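Local structure of SusD homolog (Bacteroides thetaiotaomicron VPI-5482, 3IV0) at residues 89-94 with 462-467; 370-375 with 417-422. The protein is a SusD-family protein of the outer membrane of a gut Bacteroides that probably binds glycans for uptake, its exact ligand being unknown. One frame throughout, in Å; residues are numbered along the deposited sequence.

Contact 1 (89-94 with 462-467)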
loop_
_atom_site.group_PDB
_atom_site.type_symbol
_atom_site.label_atom_id
_atom_site.label_comp_id
_atom_site.label_asym_id
_atom_site.label_seq_id
_atom_site.Cartn_x
_atom_site.Cartn_y
_atom_site.Cartn_z
ATOM N N ILE A 89 7.620 14.309 -1.218
ATOM C CA ILE A 89 6.501 13.417 -0.976
ATOM C C ILE A 89 5.183 14.197 -1.144
ATOM O O ILE A 89 4.150 13.643 -1.455
ATOM C CB ILE A 89 6.636 12.802 0.435
ATOM C CG1 ILE A 89 7.958 12.045 0.607
ATOM C CG2 ILE A 89 5.457 11.859 0.700
ATOM C CD1 ILE A 89 8.248 11.645 2.042
HETATM N N MSE A 90 5.268 15.514 -0.990
HETATM C CA MSE A 90 4.115 16.393 -1.139
HETATM C C MSE A 90 3.829 16.817 -2.569
HETATM O O MSE A 90 2.987 17.660 -2.813
HETATM C CB MSE A 90 4.328 17.644 -0.308
HETATM C CG MSE A 90 4.386 17.349 1.163
HETATM SE SE MSE A 90 5.131 18.761 2.277
HETATM C CE MSE A 90 5.348 17.677 3.913
ATOM N N GLN A 91 4.573 16.221 -3.502
ATOM C CA GLN A 91 4.429 16.469 -4.927
ATOM C C GLN A 91 3.880 15.274 -5.647
ATOM O O GLN A 91 4.468 14.192 -5.625
ATOM C CB GLN A 91 5.778 16.869 -5.531
ATOM C CG GLN A 91 6.258 18.207 -4.991
ATOM C CD GLN A 91 7.681 18.524 -5.322
ATOM O OE1 GLN A 91 8.112 18.378 -6.470
ATOM N NE2 GLN A 91 8.433 18.931 -4.334
ATOM N N TRP A 92 2.751 15.466 -6.303
ATOM C CA TRP A 92 2.109 14.391 -7.046
ATOM C C TRP A 92 2.609 14.231 -8.472
ATOM O O TRP A 92 2.111 13.397 -9.230
ATOM C CB TRP A 92 0.571 14.520 -6.981
ATOM C CG TRP A 92 0.014 15.825 -7.416
ATOM C CD1 TRP A 92 0.496 16.645 -8.412
ATOM C CD2 TRP A 92 -1.100 16.481 -6.849
ATOM N NE1 TRP A 92 -0.299 17.746 -8.508
ATOM C CE2 TRP A 92 -1.290 17.687 -7.568
ATOM C CE3 TRP A 92 -1.998 16.154 -5.823
ATOM C CZ2 TRP A 92 -2.294 18.577 -7.254
ATOM C CZ3 TRP A 92 -3.017 17.052 -5.512
ATOM C CH2 TRP A 92 -3.150 18.248 -6.234
ATOM N N ASP A 93 3.650 14.982 -8.842
ATOM C CA ASP A 93 4.160 14.983 -10.215
ATOM C C ASP A 93 4.521 13.624 -10.771
ATOM O O ASP A 93 4.189 13.334 -11.930
ATOM C CB ASP A 93 5.372 15.960 -10.378
ATOM C CG ASP A 93 6.581 15.586 -9.528
ATOM O OD1 ASP A 93 6.414 15.066 -8.408
ATOM O OD2 ASP A 93 7.743 15.825 -9.973
ATOM N N VAL A 94 5.200 12.781 -10.008
ATOM C CA VAL A 94 5.637 11.509 -10.556
ATOM C C VAL A 94 4.471 10.555 -10.751
ATOM O O VAL A 94 4.399 9.856 -11.753
ATOM C CB VAL A 94 6.728 10.880 -9.711
ATOM C CG1 VAL A 94 7.191 9.550 -10.354
ATOM C CG2 VAL A 94 7.914 11.861 -9.569
ATOM N N PRO A 462 0.197 17.969 3.048
ATOM C CA PRO A 462 0.258 19.243 2.377
ATOM C C PRO A 462 0.553 19.054 0.901
ATOM O O PRO A 462 1.271 18.122 0.556
ATOM C CB PRO A 462 1.432 19.958 3.069
ATOM C CG PRO A 462 1.608 19.239 4.398
ATOM C CD PRO A 462 1.211 17.834 4.101
ATOM N N ILE A 463 0.027 19.942 0.081
ATOM C CA ILE A 463 0.339 19.987 -1.349
ATOM C C ILE A 463 1.465 21.003 -1.545
ATOM O O ILE A 463 1.316 22.170 -1.185
ATOM C CB ILE A 463 -0.891 20.360 -2.147
ATOM C CG1 ILE A 463 -1.896 19.199 -2.102
ATOM C CG2 ILE A 463 -0.533 20.689 -3.631
ATOM C CD1 ILE A 463 -3.293 19.553 -2.611
ATOM N N HIS A 464 2.585 20.549 -2.102
ATOM C CA HIS A 464 3.730 21.422 -2.359
ATOM C C HIS A 464 3.397 22.500 -3.379
ATOM O O HIS A 464 2.648 22.295 -4.315
ATOM C CB HIS A 464 4.865 20.539 -2.869
ATOM C CG HIS A 464 6.209 21.203 -2.888
ATOM N ND1 HIS A 464 6.624 22.025 -3.915
ATOM C CD2 HIS A 464 7.219 21.162 -1.992
ATOM C CE1 HIS A 464 7.853 22.443 -3.651
ATOM N NE2 HIS A 464 8.239 21.931 -2.493
ATOM N N ARG A 465 4.000 23.666 -3.197
ATOM C CA ARG A 465 3.779 24.785 -4.131
ATOM C C ARG A 465 4.092 24.443 -5.584
ATOM O O ARG A 465 3.514 25.022 -6.489
ATOM C CB ARG A 465 4.591 25.992 -3.682
ATOM C CG ARG A 465 6.076 25.737 -3.683
ATOM N N ASN A 466 4.993 23.506 -5.846
ATOM C CA ASN A 466 5.281 23.138 -7.217
ATOM C C ASN A 466 4.028 22.688 -7.962
ATOM O O ASN A 466 3.904 22.844 -9.185
ATOM C CB ASN A 466 6.364 22.048 -7.299
ATOM C CG ASN A 466 7.757 22.538 -6.819
ATOM O OD1 ASN A 466 7.972 23.733 -6.535
ATOM N ND2 ASN A 466 8.686 21.594 -6.676
ATOM N N ALA A 467 3.052 22.155 -7.232
ATOM C CA ALA A 467 1.815 21.734 -7.865
ATOM C C ALA A 467 1.029 22.907 -8.398
ATOM O O ALA A 467 0.313 22.767 -9.380
ATOM C CB ALA A 467 0.963 20.906 -6.878
HETATM O O HOH W 1 -0.109 20.093 -10.327
#
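M90 and H464 bring their backbones within 5.2 Å, CA to CA, and one bond joins them: H464 N donates to M90 O at 3.0 Å, nearly straight at 174°. The rest of the contact between these two loops, each leading into a helix, is mostly side-chain packing. M90, a selenomethionine, runs extended past P462, its SE 4.0 Å from P462 CB and its CE methyl beside CG and CD of the same ring, while its CB sits close to P462 O. Next along, Q91 runs beside the H464 side chain and carries NE2 over the centre of one imidazole face, 3.3 Å above the plane; the amide and ring planes stand 41° apart. At the other end of that amide, Q91 OE1 takes a weak bond of 3.3 Å from N466 ND2. W92 is the N-cap residue of helix 93-108, and its chi1 of 55° swings the indole toward the second loop: CZ3 touches I463 CD1, and W92 NE1 lies 3.8 Å from A467 CB. The ring also meets Y96 and F142 edge-to-face, so the C-terminal loop is seated against the start of helix 93-108. A water bridges W92 NE1 to A467 O. H464 ND1 accepts a capping bond of 2.9 Å from N466 N at the turn that leads into the C-terminal helix, and NE2 bonds D82. With both ring nitrogens engaged, the imidazole is fixed in rotation and offers Q91 a steady face; P462 O, by contrast, is buried under M90 without a polar partner.

Contact 2 (370-375 with 417-422)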
loop_
_atom_site.group_PDB
_atom_site.type_symbol
_atom_site.label_atom_id
_atom_site.label_comp_id
_atom_site.label_asym_id
_atom_site.label_seq_id
_atom_site.Cartn_x
_atom_site.Cartn_y
_atom_site.Cartn_z
ATOM N N ALA A 370 -6.206 -9.226 1.616
ATOM C CA ALA A 370 -7.465 -9.272 0.905
ATOM C C ALA A 370 -8.496 -10.134 1.615
ATOM O O ALA A 370 -9.646 -9.739 1.707
ATOM C CB ALA A 370 -7.242 -9.753 -0.516
ATOM N N LEU A 371 -8.054 -11.228 2.215
ATOM C CA LEU A 371 -8.982 -12.052 2.988
ATOM C C LEU A 371 -9.521 -11.262 4.162
ATOM O O LEU A 371 -10.670 -11.419 4.541
ATOM C CB LEU A 371 -8.278 -13.341 3.476
ATOM C CG LEU A 371 -7.884 -14.314 2.400
ATOM C CD1 LEU A 371 -7.104 -15.478 3.031
ATOM C CD2 LEU A 371 -9.122 -14.818 1.618
ATOM N N LEU A 372 -8.672 -10.452 4.793
ATOM C CA LEU A 372 -9.115 -9.636 5.929
ATOM C C LEU A 372 -10.030 -8.529 5.503
ATOM O O LEU A 372 -10.961 -8.200 6.223
ATOM C CB LEU A 372 -7.930 -9.119 6.736
ATOM C CG LEU A 372 -7.107 -10.202 7.464
ATOM C CD1 LEU A 372 -5.783 -9.640 7.976
ATOM C CD2 LEU A 372 -7.910 -10.893 8.585
ATOM N N LEU A 373 -9.838 -7.950 4.322
ATOM C CA LEU A 373 -10.791 -6.965 3.801
ATOM C C LEU A 373 -12.167 -7.569 3.555
ATOM O O LEU A 373 -13.194 -6.958 3.825
ATOM C CB LEU A 373 -10.276 -6.338 2.510
ATOM C CG LEU A 373 -8.986 -5.503 2.573
ATOM C CD1 LEU A 373 -8.728 -4.899 1.185
ATOM C CD2 LEU A 373 -9.055 -4.437 3.673
ATOM N N TYR A 374 -12.182 -8.772 2.995
ATOM C CA TYR A 374 -13.403 -9.540 2.765
ATOM C C TYR A 374 -14.100 -9.791 4.110
ATOM O O TYR A 374 -15.270 -9.484 4.285
ATOM C CB TYR A 374 -13.009 -10.822 2.037
ATOM C CG TYR A 374 -14.079 -11.760 1.605
ATOM C CD1 TYR A 374 -15.417 -11.460 1.688
ATOM C CD2 TYR A 374 -13.721 -12.960 1.028
ATOM C CE1 TYR A 374 -16.378 -12.370 1.238
ATOM C CE2 TYR A 374 -14.668 -13.849 0.579
ATOM C CZ TYR A 374 -15.986 -13.563 0.710
ATOM O OH TYR A 374 -16.946 -14.469 0.307
ATOM N N ALA A 375 -13.339 -10.261 5.093
ATOM C CA ALA A 375 -13.906 -10.449 6.422
ATOM C C ALA A 375 -14.449 -9.141 6.986
ATOM O O ALA A 375 -15.526 -9.122 7.599
ATOM C CB ALA A 375 -12.866 -11.020 7.362
ATOM N N TRP A 417 -7.584 -5.408 14.294
ATOM C CA TRP A 417 -6.321 -5.629 14.982
ATOM C C TRP A 417 -5.518 -6.684 14.269
ATOM O O TRP A 417 -4.271 -6.633 14.252
ATOM C CB TRP A 417 -6.546 -6.002 16.455
ATOM C CG TRP A 417 -6.966 -4.838 17.292
ATOM C CD1 TRP A 417 -8.169 -4.644 17.863
ATOM C CD2 TRP A 417 -6.160 -3.707 17.644
ATOM N NE1 TRP A 417 -8.178 -3.463 18.547
ATOM C CE2 TRP A 417 -6.959 -2.863 18.429
ATOM C CE3 TRP A 417 -4.855 -3.329 17.364
ATOM C CZ2 TRP A 417 -6.490 -1.670 18.954
ATOM C CZ3 TRP A 417 -4.394 -2.139 17.890
ATOM C CH2 TRP A 417 -5.212 -1.328 18.668
ATOM N N GLU A 418 -6.200 -7.642 13.650
ATOM C CA GLU A 418 -5.502 -8.645 12.881
ATOM C C GLU A 418 -4.774 -8.017 11.687
ATOM O O GLU A 418 -3.679 -8.439 11.331
ATOM C CB GLU A 418 -6.406 -9.809 12.432
ATOM C CG GLU A 418 -5.660 -11.050 11.956
ATOM C CD GLU A 418 -4.881 -11.762 13.040
ATOM O OE1 GLU A 418 -5.095 -11.472 14.243
ATOM O OE2 GLU A 418 -4.069 -12.618 12.656
ATOM N N ARG A 419 -5.417 -7.087 10.993
ATOM C CA ARG A 419 -4.729 -6.381 9.908
ATOM C C ARG A 419 -3.528 -5.621 10.449
ATOM O O ARG A 419 -2.475 -5.576 9.799
ATOM C CB ARG A 419 -5.671 -5.387 9.191
ATOM C CG ARG A 419 -6.643 -6.068 8.208
ATOM C CD ARG A 419 -7.475 -5.098 7.345
ATOM N NE ARG A 419 -6.655 -4.168 6.572
ATOM C CZ ARG A 419 -6.115 -4.426 5.389
ATOM N NH1 ARG A 419 -6.249 -5.614 4.823
ATOM N NH2 ARG A 419 -5.389 -3.518 4.759
ATOM N N CYS A 420 -3.614 -5.045 11.646
ATOM C CA CYS A 420 -2.471 -4.350 12.206
ATOM C C CYS A 420 -1.324 -5.298 12.504
ATOM O O CYS A 420 -0.163 -4.965 12.291
ATOM C CB CYS A 420 -2.887 -3.603 13.461
ATOM S SG CYS A 420 -3.984 -2.193 13.216
ATOM N N ARG A 421 -1.626 -6.489 13.007
ATOM C CA ARG A 421 -0.575 -7.484 13.259
ATOM C C ARG A 421 -0.002 -8.022 11.962
ATOM O O ARG A 421 1.223 -8.085 11.772
ATOM C CB ARG A 421 -1.132 -8.677 14.024
ATOM C CG ARG A 421 -1.397 -8.439 15.509
ATOM C CD ARG A 421 -1.932 -9.721 16.163
ATOM N NE ARG A 421 -3.347 -9.936 15.966
ATOM C CZ ARG A 421 -4.300 -9.371 16.685
ATOM N NH1 ARG A 421 -3.989 -8.571 17.688
ATOM N NH2 ARG A 421 -5.563 -9.616 16.416
ATOM N N GLU A 422 -0.879 -8.443 11.056
ATOM C CA GLU A 422 -0.464 -9.146 9.858
ATOM C C GLU A 422 0.317 -8.262 8.889
ATOM O O GLU A 422 1.287 -8.718 8.279
ATOM C CB GLU A 422 -1.684 -9.718 9.155
ATOM C CG GLU A 422 -1.387 -10.513 7.920
ATOM C CD GLU A 422 -0.596 -11.762 8.187
ATOM O OE1 GLU A 422 -0.614 -12.301 9.328
ATOM O OE2 GLU A 422 0.069 -12.275 7.263
#
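L372 is the first residue of 370-375 to reach the other helix, its CB 3.6 Å from R419 CG. The two side chains pass one another head to tail, and L372 CD1 also touches R419 CG, at 3.7 Å. The other methyl, L372 CD2, lies 4.1 Å from E418 CG, and CD1 comes near E422 CB, so both glutamates offer L372 their aliphatic portions. Their carboxylates lead elsewhere, E418 and E422 sharing R319 as a salt-bridge partner. Helices 367-381 and 408-422 run antiparallel here, 172° between their directions, with their axes 10.3 Å apart; they belong to the helical bundle of the SusD fold, whose family is grouped with TPR-like proteins, and helix 202-219 also packs on L373, through M210, H211 and L214. L373 meets R419 at a slant. L373 CD2 sits over one face of the guanidinium, offset toward the rim, and comes to 3.3 Å from R419 NH1. R419 gets there by bending at chi3 (56°), which turns the flat group back across the leucine while NE forms a salt bridge with D432. With an alanine here the long arm and its guanidinium are gone, which would probably open a gap beside L372 and L373 and leave D432 without this charge partner. Within the second helix, R421 NE and NH2 converge side-on on the single atom E418 OE1, each at 2.9 Å, and R396 is a further salt-bridge partner of that oxygen.

How the contacts relate
Coming from the N terminus, the chain first lays down 89-94, at the entry to helix 93-108, and contact 1 stays open until 462-467 arrives close to the C terminus, with 367 residues in between. Contact 2 forms and closes inside that long loop: 370-375 meets 417-422 with only 41 residues between them, 29 in helix. The two are therefore nested and do not cross. Contacts 1 and 2 lie on opposite sides of the chain's centre; the nearest atoms of contact 1 and contact 2 are about 19 Å apart. Contact 1 ties the N-terminal helical part to the closing loops of the chain, whereas contact 2 joins two helices of the later part, 367-381 and 408-422.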